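Local coordinates for cytochrome c, 1 heme-binding site (Geobacter sulfurreducens, PDB 4RLR), which binds a single heme and probably transfers electrons as a monoheme cytochrome essential for accepting electrons from an electrode, at residues A[5-13]-A[47-55]; A[102-110]-A[121-129]. All blocks are in the same frame, centred on the assembly; numbering follows the deposited sequence.

Contact 1 (A[5-13]-A[47-55]). With HEM (protoporphyrin IX containing Fe), chain B.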
loop_
_atom_site.group_PDB
_atom_site.type_symbol
_atom_site.label_atom_id
_atom_site.label_comp_id
_atom_site.label_asym_id
_atom_site.label_seq_id
_atom_site.Cartn_x
_atom_site.Cartn_y
_atom_site.Cartn_z
ATOM N N TYR A 5 -2.634 9.581 -7.811
ATOM C CA TYR A 5 -2.771 9.616 -6.369
ATOM C C TYR A 5 -3.867 10.593 -5.982
ATOM O O TYR A 5 -4.741 10.253 -5.207
ATOM C CB TYR A 5 -1.441 10.016 -5.733
ATOM C CG TYR A 5 -1.537 10.202 -4.260
ATOM C CD1 TYR A 5 -1.528 9.103 -3.418
ATOM C CD2 TYR A 5 -1.642 11.460 -3.707
ATOM C CE1 TYR A 5 -1.629 9.254 -2.061
ATOM C CE2 TYR A 5 -1.735 11.622 -2.346
ATOM C CZ TYR A 5 -1.750 10.514 -1.535
ATOM O OH TYR A 5 -1.829 10.641 -0.192
ATOM N N ARG A 6 -3.837 11.799 -6.550
ATOM C CA ARG A 6 -4.793 12.830 -6.173
ATOM C C ARG A 6 -6.228 12.479 -6.581
ATOM O O ARG A 6 -7.155 12.735 -5.838
ATOM C CB ARG A 6 -4.421 14.178 -6.794
ATOM C CG ARG A 6 -3.253 14.859 -6.129
ATOM C CD ARG A 6 -2.786 16.036 -6.912
ATOM N NE ARG A 6 -2.147 15.571 -8.126
ATOM C CZ ARG A 6 -1.732 16.357 -9.104
ATOM N NH1 ARG A 6 -1.896 17.682 -9.014
ATOM N NH2 ARG A 6 -1.137 15.811 -10.158
ATOM N N LYS A 7 -6.401 11.906 -7.765
ATOM C CA LYS A 7 -7.744 11.733 -8.315
ATOM C C LYS A 7 -8.390 10.425 -7.858
ATOM O O LYS A 7 -9.590 10.392 -7.597
ATOM C CB LYS A 7 -7.712 11.822 -9.841
ATOM N N ASP A 8 -7.577 9.390 -7.667
ATOM C CA ASP A 8 -8.082 8.032 -7.501
ATOM C C ASP A 8 -7.628 7.278 -6.236
ATOM O O ASP A 8 -8.399 6.504 -5.658
ATOM C CB ASP A 8 -7.694 7.221 -8.721
ATOM C CG ASP A 8 -8.015 7.946 -10.036
ATOM O OD1 ASP A 8 -9.194 8.003 -10.403
ATOM O OD2 ASP A 8 -7.096 8.480 -10.695
ATOM N N ILE A 9 -6.374 7.426 -5.833
ATOM C CA ILE A 9 -5.893 6.654 -4.691
ATOM C C ILE A 9 -6.266 7.319 -3.368
ATOM O O ILE A 9 -6.807 6.670 -2.490
ATOM C CB ILE A 9 -4.387 6.398 -4.794
ATOM C CG1 ILE A 9 -4.113 5.478 -5.983
ATOM C CG2 ILE A 9 -3.814 5.788 -3.502
ATOM C CD1 ILE A 9 -4.827 4.124 -5.954
ATOM N N LYS A 10 -6.000 8.608 -3.238
ATOM C CA LYS A 10 -6.190 9.268 -1.949
ATOM C C LYS A 10 -7.654 9.194 -1.435
ATOM O O LYS A 10 -7.882 8.922 -0.265
ATOM C CB LYS A 10 -5.676 10.703 -2.019
ATOM C CG LYS A 10 -6.077 11.591 -0.891
ATOM C CD LYS A 10 -5.470 12.980 -1.086
ATOM C CE LYS A 10 -5.886 13.945 0.022
ATOM N NZ LYS A 10 -5.690 13.350 1.397
ATOM N N PRO A 11 -8.641 9.417 -2.318
ATOM C CA PRO A 11 -10.027 9.228 -1.886
ATOM C C PRO A 11 -10.278 7.832 -1.265
ATOM O O PRO A 11 -10.890 7.768 -0.204
ATOM C CB PRO A 11 -10.815 9.400 -3.186
ATOM C CG PRO A 11 -9.977 10.270 -4.018
ATOM C CD PRO A 11 -8.566 9.825 -3.727
ATOM N N ILE A 12 -9.769 6.760 -1.887
ATOM C CA ILE A 12 -9.914 5.413 -1.340
ATOM C C ILE A 12 -9.147 5.292 -0.028
ATOM O O ILE A 12 -9.692 4.861 0.982
ATOM C CB ILE A 12 -9.400 4.310 -2.328
ATOM C CG1 ILE A 12 -10.234 4.323 -3.613
ATOM C CG2 ILE A 12 -9.471 2.945 -1.692
ATOM C CD1 ILE A 12 -9.639 3.538 -4.733
ATOM N N PHE A 13 -7.873 5.675 -0.057
ATOM C CA PHE A 13 -7.028 5.543 1.110
ATOM C C PHE A 13 -7.618 6.268 2.309
ATOM O O PHE A 13 -7.615 5.727 3.410
ATOM C CB PHE A 13 -5.612 6.059 0.830
ATOM C CG PHE A 13 -4.659 5.746 1.928
ATOM C CD1 PHE A 13 -4.542 6.596 3.019
ATOM C CD2 PHE A 13 -3.928 4.577 1.903
ATOM C CE1 PHE A 13 -3.687 6.298 4.067
ATOM C CE2 PHE A 13 -3.066 4.259 2.950
ATOM C CZ PHE A 13 -2.961 5.132 4.047
ATOM N N ARG A 47 2.411 5.488 9.240
ATOM C CA ARG A 47 1.867 6.549 8.397
ATOM C C ARG A 47 1.989 6.255 6.919
ATOM O O ARG A 47 3.071 5.967 6.432
ATOM C CB ARG A 47 2.588 7.880 8.699
ATOM C CG ARG A 47 2.046 9.055 7.918
ATOM C CD ARG A 47 2.677 10.364 8.389
ATOM N NE ARG A 47 1.904 11.470 7.864
ATOM C CZ ARG A 47 2.274 12.745 7.866
ATOM N NH1 ARG A 47 3.463 13.110 8.352
ATOM N NH2 ARG A 47 1.440 13.650 7.377
ATOM N N MET A 48 0.865 6.333 6.210
ATOM C CA MET A 48 0.857 6.209 4.754
ATOM C C MET A 48 -0.094 7.238 4.117
ATOM O O MET A 48 -0.498 7.095 2.983
ATOM C CB MET A 48 0.397 4.806 4.358
ATOM C CG MET A 48 1.355 3.734 4.676
ATOM S SD MET A 48 0.766 2.150 4.089
ATOM C CE MET A 48 1.780 1.105 5.093
ATOM N N ASP A 49 -0.459 8.263 4.866
ATOM C CA ASP A 49 -1.550 9.165 4.448
ATOM C C ASP A 49 -1.107 10.400 3.652
ATOM O O ASP A 49 -1.847 11.367 3.532
ATOM C CB ASP A 49 -2.409 9.583 5.652
ATOM C CG ASP A 49 -1.660 10.442 6.646
ATOM O OD1 ASP A 49 -0.468 10.722 6.449
ATOM O OD2 ASP A 49 -2.271 10.868 7.621
ATOM N N THR A 50 0.110 10.364 3.137
ATOM C CA THR A 50 0.580 11.336 2.171
ATOM C C THR A 50 1.170 10.564 1.006
ATOM O O THR A 50 1.465 9.372 1.140
ATOM C CB THR A 50 1.681 12.298 2.740
ATOM O OG1 THR A 50 2.969 11.653 2.725
ATOM C CG2 THR A 50 1.316 12.814 4.176
ATOM N N TYR A 51 1.307 11.214 -0.144
ATOM C CA TYR A 51 1.876 10.557 -1.322
ATOM C C TYR A 51 3.306 10.051 -1.059
ATOM O O TYR A 51 3.604 8.892 -1.315
ATOM C CB TYR A 51 1.851 11.533 -2.487
ATOM C CG TYR A 51 2.587 11.096 -3.721
ATOM C CD1 TYR A 51 2.003 10.219 -4.624
ATOM C CD2 TYR A 51 3.857 11.576 -4.007
ATOM C CE1 TYR A 51 2.666 9.831 -5.767
ATOM C CE2 TYR A 51 4.536 11.176 -5.180
ATOM C CZ TYR A 51 3.911 10.311 -6.048
ATOM O OH TYR A 51 4.555 9.896 -7.207
ATOM N N SER A 52 4.191 10.889 -0.511
ATOM C CA SER A 52 5.572 10.407 -0.220
ATOM C C SER A 52 5.572 9.275 0.805
ATOM O O SER A 52 6.379 8.362 0.734
ATOM C CB SER A 52 6.491 11.532 0.250
ATOM O OG SER A 52 6.667 12.465 -0.784
ATOM N N HIS A 53 4.635 9.304 1.745
ATOM C CA HIS A 53 4.607 8.250 2.744
ATOM C C HIS A 53 4.131 6.940 2.159
ATOM O O HIS A 53 4.638 5.889 2.560
ATOM C CB HIS A 53 3.802 8.652 3.984
ATOM C CG HIS A 53 4.553 9.547 4.918
ATOM N ND1 HIS A 53 4.516 10.930 4.832
ATOM C CD2 HIS A 53 5.412 9.259 5.927
ATOM C CE1 HIS A 53 5.287 11.447 5.768
ATOM N NE2 HIS A 53 5.833 10.456 6.453
ATOM N N LEU A 54 3.257 6.998 1.146
ATOM C CA LEU A 54 2.727 5.776 0.527
ATOM C C LEU A 54 3.677 5.125 -0.486
ATOM O O LEU A 54 3.857 3.896 -0.455
ATOM C CB LEU A 54 1.364 6.043 -0.126
ATOM C CG LEU A 54 0.597 4.818 -0.666
ATOM C CD1 LEU A 54 0.208 3.771 0.392
ATOM C CD2 LEU A 54 -0.621 5.344 -1.369
ATOM N N ILE A 55 4.285 5.931 -1.357
ATOM C CA ILE A 55 5.220 5.392 -2.359
ATOM C C ILE A 55 6.489 4.729 -1.771
ATOM O O ILE A 55 7.165 3.951 -2.468
ATOM C CB ILE A 55 5.575 6.433 -3.417
ATOM C CG1 ILE A 55 6.513 7.508 -2.861
ATOM C CG2 ILE A 55 4.281 7.040 -4.011
ATOM C CD1 ILE A 55 7.184 8.319 -3.931
HETATM C CHA HEM B . 0.587 -2.865 7.655
HETATM C CHB HEM B . -1.367 -1.030 3.635
HETATM C CHC HEM B . -5.534 -0.746 6.040
HETATM C CHD HEM B . -3.470 -1.990 10.174
HETATM C C1A HEM B . 0.374 -2.474 6.349
HETATM C C2A HEM B . 1.346 -2.611 5.299
HETATM C C3A HEM B . 0.818 -2.107 4.183
HETATM C C4A HEM B . -0.505 -1.640 4.494
HETATM C CMA HEM B . 1.477 -2.000 2.802
HETATM C CAA HEM B . 2.734 -3.243 5.489
HETATM C CBA HEM B . 3.820 -2.241 5.878
HETATM C CGA HEM B . 5.144 -2.989 5.867
HETATM O O1A HEM B . 5.753 -3.193 4.796
HETATM O O2A HEM B . 5.590 -3.399 6.946
HETATM C C1B HEM B . -2.679 -0.783 3.956
HETATM C C2B HEM B . -3.662 -0.309 3.036
HETATM C C3B HEM B . -4.821 -0.235 3.687
HETATM C C4B HEM B . -4.588 -0.674 5.041
HETATM C CMB HEM B . -3.297 0.050 1.598
HETATM C CAB HEM B . -6.191 0.191 3.150
HETATM C CBB HEM B . -6.601 -0.381 1.989
HETATM C C1C HEM B . -5.317 -1.016 7.361
HETATM C C2C HEM B . -6.343 -0.950 8.372
HETATM C C3C HEM B . -5.775 -1.277 9.544
HETATM C C4C HEM B . -4.390 -1.597 9.263
HETATM C CMC HEM B . -7.792 -0.493 8.083
HETATM C CAC HEM B . -6.404 -1.400 10.962
HETATM C CBC HEM B . -7.677 -1.820 11.132
HETATM C C1D HEM B . -2.173 -2.296 9.877
HETATM C C2D HEM B . -1.204 -2.660 10.874
HETATM C C3D HEM B . 0.077 -2.932 10.095
HETATM C C4D HEM B . -0.269 -2.708 8.708
HETATM C CMD HEM B . -1.447 -2.722 12.403
HETATM C CAD HEM B . 1.438 -3.355 10.658
HETATM C CBD HEM B . 1.428 -4.831 11.036
HETATM C CGD HEM B . 1.420 -5.633 9.761
HETATM O O1D HEM B . 2.397 -5.625 8.976
HETATM O O2D HEM B . 0.402 -6.298 9.521
HETATM N NA HEM B . -0.762 -1.903 5.826
HETATM N NB HEM B . -3.274 -1.018 5.166
HETATM N NC HEM B . -4.138 -1.445 7.937
HETATM N ND HEM B . -1.598 -2.336 8.616
HETATM FE FE HEM B . -2.472 -1.606 6.830
HETATM O O HOH W 1 -2.233 8.380 1.179
HETATM O O HOH W 2 -2.792 13.211 0.921
#
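Tyr-5 lays one face of its ring against Tyr-51, whose CB stands over that face 3.7 Å from the ring centroid, a CH-pi contact. The Tyr-51 ring follows with its edge, the planes turned 67° apart in an edge-to-face pair, and CD1 reaches CG of Tyr-5 at 3.6 Å. With CG anti to the backbone N (chi1 174°), the Tyr-5 ring is carried across to the start of helix 51-55. Leu-54 fills the middle of the contact: CD2 meets Tyr-5 CE1 near the ring plane and Ile-9 CG2 at 3.9 Å, while CD1 comes within 4.2 Å of Phe-13 CE2.

Toward the heme the packing is again close. Phe-13 CZ touches Met-48 CB at 3.4 Å, and the carbonyl O of Met-48 lies over one face of the phenyl ring. Beyond it, Met-48 extends its chain so that CE rests 3.5 Å from HEM C3A, which places this end of the contact in the heme pocket.

The polar side is looser and bridged by water. Tyr-5 OH makes bonds to two waters; the first, 2.7 Å from OH, donates to Met-48 O, and the second accepts from Lys-10 NZ and donates weakly to Asp-49 O. Asp-49 itself turns its carboxylate to Arg-47 in a salt bridge.

The axes of the helical segments 5-13 and 51-55 come no nearer than 12.1 Å and run 78° apart, a separation spanned by side chains. Trp-105 of helix 92-106 packs on both Ile-9 and Leu-54, and helix 18-21 brings His-21, an axial heme ligand, against Phe-13 and Met-48.

Contact 2 (A[102-110]-A[121-129]); sequences FKAWVGVWN and ELNAITVTY
Trp-105 and Val-127 pack closely at the buried end of this contact. Val-127 CG2 sits over the six-membered ring, 3.5 Å from its centroid and 16° off the normal, so the methyl makes a CH-pi contact with the indole face. A chi1 of 176° sets Trp-105 CG opposite the backbone N, which carries the indole over to Val-127 and Thr-128. At the indole edge NE1 donates to Thr-128 O at 3.0 Å; the acceptor lies in the ring plane, although the N-H approaches from above the carbonyl plane. The ring is thus fixed by face and edge together, and an alanine at Trp-105 would probably leave Thr-128 O without this donor and open a gap beside Val-127.

One step outward, the end of helix 92-106 offers its last carbonyls to the C-terminal loop. Thr-126 N donates to Val-106 O at 2.9 Å, and Ile-125 CA adds a C-H...O contact to the same oxygen. Val-127 N and Thr-126 OG1 both reach Trp-105 O, but weakly. Gly-107 then leaves the helix with positive phi; a CB there would collide with Ala-124 O and Thr-126 OG1, so the lack of a side chain lets the two backbones come close.

Farther along, Val-108 CG2 presses tightly on Ala-124 CB at 3.4 Å. Asn-110 ND2 gives Glu-121 OE2 a weak bond of 3.2 Å, the amide and carboxylate planes 64° apart, and a water joins ND2 to Glu-121 O. Lys-112 positions both groups, through a salt bridge to Glu-121 and its backbone N to Asn-110 OD1.

The C-terminal segment therefore runs along the end of helix 92-106, while Trp-105 also touches helices 5-16, 51-55 and 65-70.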
loop_
_atom_site.group_PDB
_atom_site.type_symbol
_atom_site.label_atom_id
_atom_site.label_comp_id
_atom_site.label_asym_id
_atom_site.label_seq_id
_atom_site.Cartn_x
_atom_site.Cartn_y
_atom_site.Cartn_z
ATOM N N PHE A 102 -5.633 0.403 -7.544
ATOM C CA PHE A 102 -4.253 0.378 -7.064
ATOM C C PHE A 102 -3.289 -0.236 -8.089
ATOM O O PHE A 102 -2.157 0.220 -8.209
ATOM C CB PHE A 102 -4.119 -0.366 -5.730
ATOM C CG PHE A 102 -4.446 0.463 -4.519
ATOM C CD1 PHE A 102 -5.756 0.548 -4.058
ATOM C CD2 PHE A 102 -3.456 1.117 -3.819
ATOM C CE1 PHE A 102 -6.063 1.284 -2.935
ATOM C CE2 PHE A 102 -3.739 1.856 -2.692
ATOM C CZ PHE A 102 -5.052 1.946 -2.246
ATOM N N LYS A 103 -3.711 -1.260 -8.827
ATOM C CA LYS A 103 -2.797 -1.872 -9.821
ATOM C C LYS A 103 -2.499 -0.898 -10.972
ATOM O O LYS A 103 -1.377 -0.841 -11.508
ATOM C CB LYS A 103 -3.349 -3.185 -10.365
ATOM C CG LYS A 103 -3.575 -4.276 -9.307
ATOM C CD LYS A 103 -3.577 -5.665 -9.917
ATOM C CE LYS A 103 -3.522 -6.769 -8.862
ATOM N NZ LYS A 103 -3.786 -8.109 -9.464
ATOM N N ALA A 104 -3.503 -0.118 -11.349
ATOM C CA ALA A 104 -3.317 0.896 -12.389
ATOM C C ALA A 104 -2.380 1.983 -11.920
ATOM O O ALA A 104 -1.566 2.495 -12.680
ATOM C CB ALA A 104 -4.634 1.501 -12.774
ATOM N N TRP A 105 -2.491 2.353 -10.659
ATOM C CA TRP A 105 -1.674 3.431 -10.145
ATOM C C TRP A 105 -0.221 2.981 -10.048
ATOM O O TRP A 105 0.702 3.699 -10.419
ATOM C CB TRP A 105 -2.189 3.852 -8.770
ATOM C CG TRP A 105 -1.348 4.908 -8.126
ATOM C CD1 TRP A 105 -1.077 6.141 -8.620
ATOM C CD2 TRP A 105 -0.671 4.819 -6.870
ATOM N NE1 TRP A 105 -0.255 6.831 -7.754
ATOM C CE2 TRP A 105 -0.002 6.045 -6.663
ATOM C CE3 TRP A 105 -0.570 3.827 -5.889
ATOM C CZ2 TRP A 105 0.755 6.304 -5.522
ATOM C CZ3 TRP A 105 0.177 4.089 -4.754
ATOM C CH2 TRP A 105 0.831 5.314 -4.583
ATOM N N VAL A 106 -0.021 1.777 -9.559
ATOM C CA VAL A 106 1.319 1.317 -9.268
ATOM C C VAL A 106 2.100 1.095 -10.558
ATOM O O VAL A 106 3.294 1.352 -10.596
ATOM C CB VAL A 106 1.299 0.053 -8.411
ATOM C CG1 VAL A 106 2.688 -0.564 -8.317
ATOM C CG2 VAL A 106 0.771 0.392 -6.986
ATOM N N GLY A 107 1.406 0.662 -11.609
ATOM C CA GLY A 107 2.031 0.399 -12.899
ATOM C C GLY A 107 2.132 -1.098 -13.117
ATOM O O GLY A 107 1.234 -1.707 -13.701
ATOM N N VAL A 108 3.216 -1.694 -12.633
ATOM C CA VAL A 108 3.368 -3.140 -12.630
ATOM C C VAL A 108 3.176 -3.676 -11.194
ATOM O O VAL A 108 3.797 -3.170 -10.277
ATOM C CB VAL A 108 4.754 -3.555 -13.216
ATOM C CG1 VAL A 108 4.997 -5.042 -13.083
ATOM C CG2 VAL A 108 4.853 -3.169 -14.697
ATOM N N TRP A 109 2.332 -4.692 -11.008
ATOM C CA TRP A 109 2.128 -5.317 -9.690
ATOM C C TRP A 109 3.300 -6.212 -9.253
ATOM O O TRP A 109 3.145 -7.415 -9.060
ATOM C CB TRP A 109 0.830 -6.107 -9.688
ATOM C CG TRP A 109 0.172 -6.245 -8.326
ATOM C CD1 TRP A 109 -0.025 -7.395 -7.610
ATOM C CD2 TRP A 109 -0.368 -5.178 -7.526
ATOM N NE1 TRP A 109 -0.666 -7.106 -6.413
ATOM C CE2 TRP A 109 -0.887 -5.752 -6.347
ATOM C CE3 TRP A 109 -0.476 -3.796 -7.701
ATOM C CZ2 TRP A 109 -1.503 -4.976 -5.343
ATOM C CZ3 TRP A 109 -1.089 -3.030 -6.705
ATOM C CH2 TRP A 109 -1.582 -3.619 -5.552
ATOM N N ASN A 110 4.471 -5.622 -9.047
ATOM C CA ASN A 110 5.641 -6.403 -8.678
ATOM C C ASN A 110 5.695 -6.714 -7.171
ATOM O O ASN A 110 5.731 -5.800 -6.346
ATOM C CB ASN A 110 6.905 -5.666 -9.111
ATOM C CG ASN A 110 8.132 -6.567 -9.142
ATOM O OD1 ASN A 110 8.386 -7.345 -8.224
ATOM N ND2 ASN A 110 8.904 -6.460 -10.222
ATOM N N GLU A 121 12.835 -3.317 -13.676
ATOM C CA GLU A 121 11.544 -3.568 -13.042
ATOM C C GLU A 121 11.130 -2.338 -12.247
ATOM O O GLU A 121 9.979 -1.919 -12.289
ATOM C CB GLU A 121 11.631 -4.791 -12.131
ATOM C CG GLU A 121 11.852 -6.082 -12.879
ATOM C CD GLU A 121 11.877 -7.294 -11.977
ATOM O OE1 GLU A 121 12.848 -7.472 -11.191
ATOM O OE2 GLU A 121 10.909 -8.077 -12.053
ATOM N N LEU A 122 12.092 -1.756 -11.535
ATOM C CA LEU A 122 11.882 -0.492 -10.830
ATOM C C LEU A 122 11.368 0.573 -11.769
ATOM O O LEU A 122 10.555 1.407 -11.371
ATOM C CB LEU A 122 13.168 -0.016 -10.140
ATOM C CG LEU A 122 13.638 -0.840 -8.936
ATOM C CD1 LEU A 122 15.107 -0.563 -8.600
ATOM C CD2 LEU A 122 12.775 -0.595 -7.721
ATOM N N ASN A 123 11.807 0.561 -13.021
ATOM C CA ASN A 123 11.370 1.607 -13.939
ATOM C C ASN A 123 9.870 1.546 -14.203
ATOM O O ASN A 123 9.256 2.533 -14.564
ATOM C CB ASN A 123 12.135 1.531 -15.268
ATOM C CG ASN A 123 13.637 1.790 -15.111
ATOM O OD1 ASN A 123 14.071 2.602 -14.278
ATOM N ND2 ASN A 123 14.434 1.121 -15.939
ATOM N N ALA A 124 9.278 0.381 -14.006
ATOM C CA ALA A 124 7.910 0.141 -14.441
ATOM C C ALA A 124 6.898 0.575 -13.386
ATOM O O ALA A 124 5.678 0.501 -13.605
ATOM C CB ALA A 124 7.730 -1.315 -14.747
ATOM N N ILE A 125 7.410 1.009 -12.241
ATOM C CA ILE A 125 6.564 1.443 -11.132
ATOM C C ILE A 125 6.339 2.948 -11.266
ATOM O O ILE A 125 7.240 3.726 -11.020
ATOM C CB ILE A 125 7.225 1.045 -9.795
ATOM C CG1 ILE A 125 7.116 -0.478 -9.613
ATOM C CG2 ILE A 125 6.576 1.746 -8.641
ATOM C CD1 ILE A 125 7.934 -1.051 -8.459
ATOM N N THR A 126 5.138 3.361 -11.668
ATOM C CA THR A 126 4.922 4.744 -12.096
ATOM C C THR A 126 4.384 5.683 -11.021
ATOM O O THR A 126 4.907 6.804 -10.831
ATOM C CB THR A 126 3.964 4.777 -13.296
ATOM O OG1 THR A 126 2.850 3.923 -13.035
ATOM C CG2 THR A 126 4.662 4.272 -14.534
ATOM N N VAL A 127 3.281 5.265 -10.409
ATOM C CA VAL A 127 2.867 5.787 -9.142
ATOM C C VAL A 127 2.634 7.311 -9.310
ATOM O O VAL A 127 3.110 8.131 -8.560
ATOM C CB VAL A 127 3.948 5.255 -8.086
ATOM C CG1 VAL A 127 5.001 6.271 -7.682
ATOM C CG2 VAL A 127 3.307 4.578 -6.948
ATOM N N THR A 128 1.900 7.672 -10.364
ATOM C CA THR A 128 1.709 9.075 -10.709
ATOM C C THR A 128 0.990 9.896 -9.640
ATOM O O THR A 128 -0.041 9.472 -9.100
ATOM C CB THR A 128 0.935 9.198 -12.032
ATOM O OG1 THR A 128 1.621 8.438 -13.034
ATOM C CG2 THR A 128 0.817 10.650 -12.471
ATOM N N TYR A 129 1.540 11.066 -9.332
ATOM C CA TYR A 129 0.950 11.923 -8.306
ATOM C C TYR A 129 -0.341 12.584 -8.783
ATOM O O TYR A 129 -1.370 12.607 -8.096
ATOM C CB TYR A 129 1.923 13.019 -7.925
ATOM C CG TYR A 129 1.353 14.014 -6.937
ATOM C CD1 TYR A 129 1.007 13.618 -5.651
ATOM C CD2 TYR A 129 1.168 15.341 -7.283
ATOM C CE1 TYR A 129 0.491 14.537 -4.727
ATOM C CE2 TYR A 129 0.665 16.268 -6.365
ATOM C CZ TYR A 129 0.331 15.858 -5.098
ATOM O OH TYR A 129 -0.164 16.735 -4.186
ATOM O OXT TYR A 129 -0.361 13.145 -9.876
HETATM O O HOH W 3 8.312 -4.256 -12.330
#

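Contact 1 is the buried one, with one end in the heme pocket; contact 2 is only partly buried, about 14 Å away between centres, and includes exposed residues such as Val-108 and Thr-126. Their chemistry differs accordingly: 5-13 and 47-55 meet through aromatic and aliphatic packing with water bridges, whereas 102-110 and 121-129 are joined largely by direct hydrogen bonds, several of them to helix-end carbonyls, alongside the indole packing. They do share a boundary. Leu-54 CD2 packs on Trp-105 CH2 at 3.5 Å, and Tyr-51 OH probably bonds Val-127 O at 2.7 Å. Arg-6 completes the join with a salt bridge to the C-terminal carboxylate of Tyr-129.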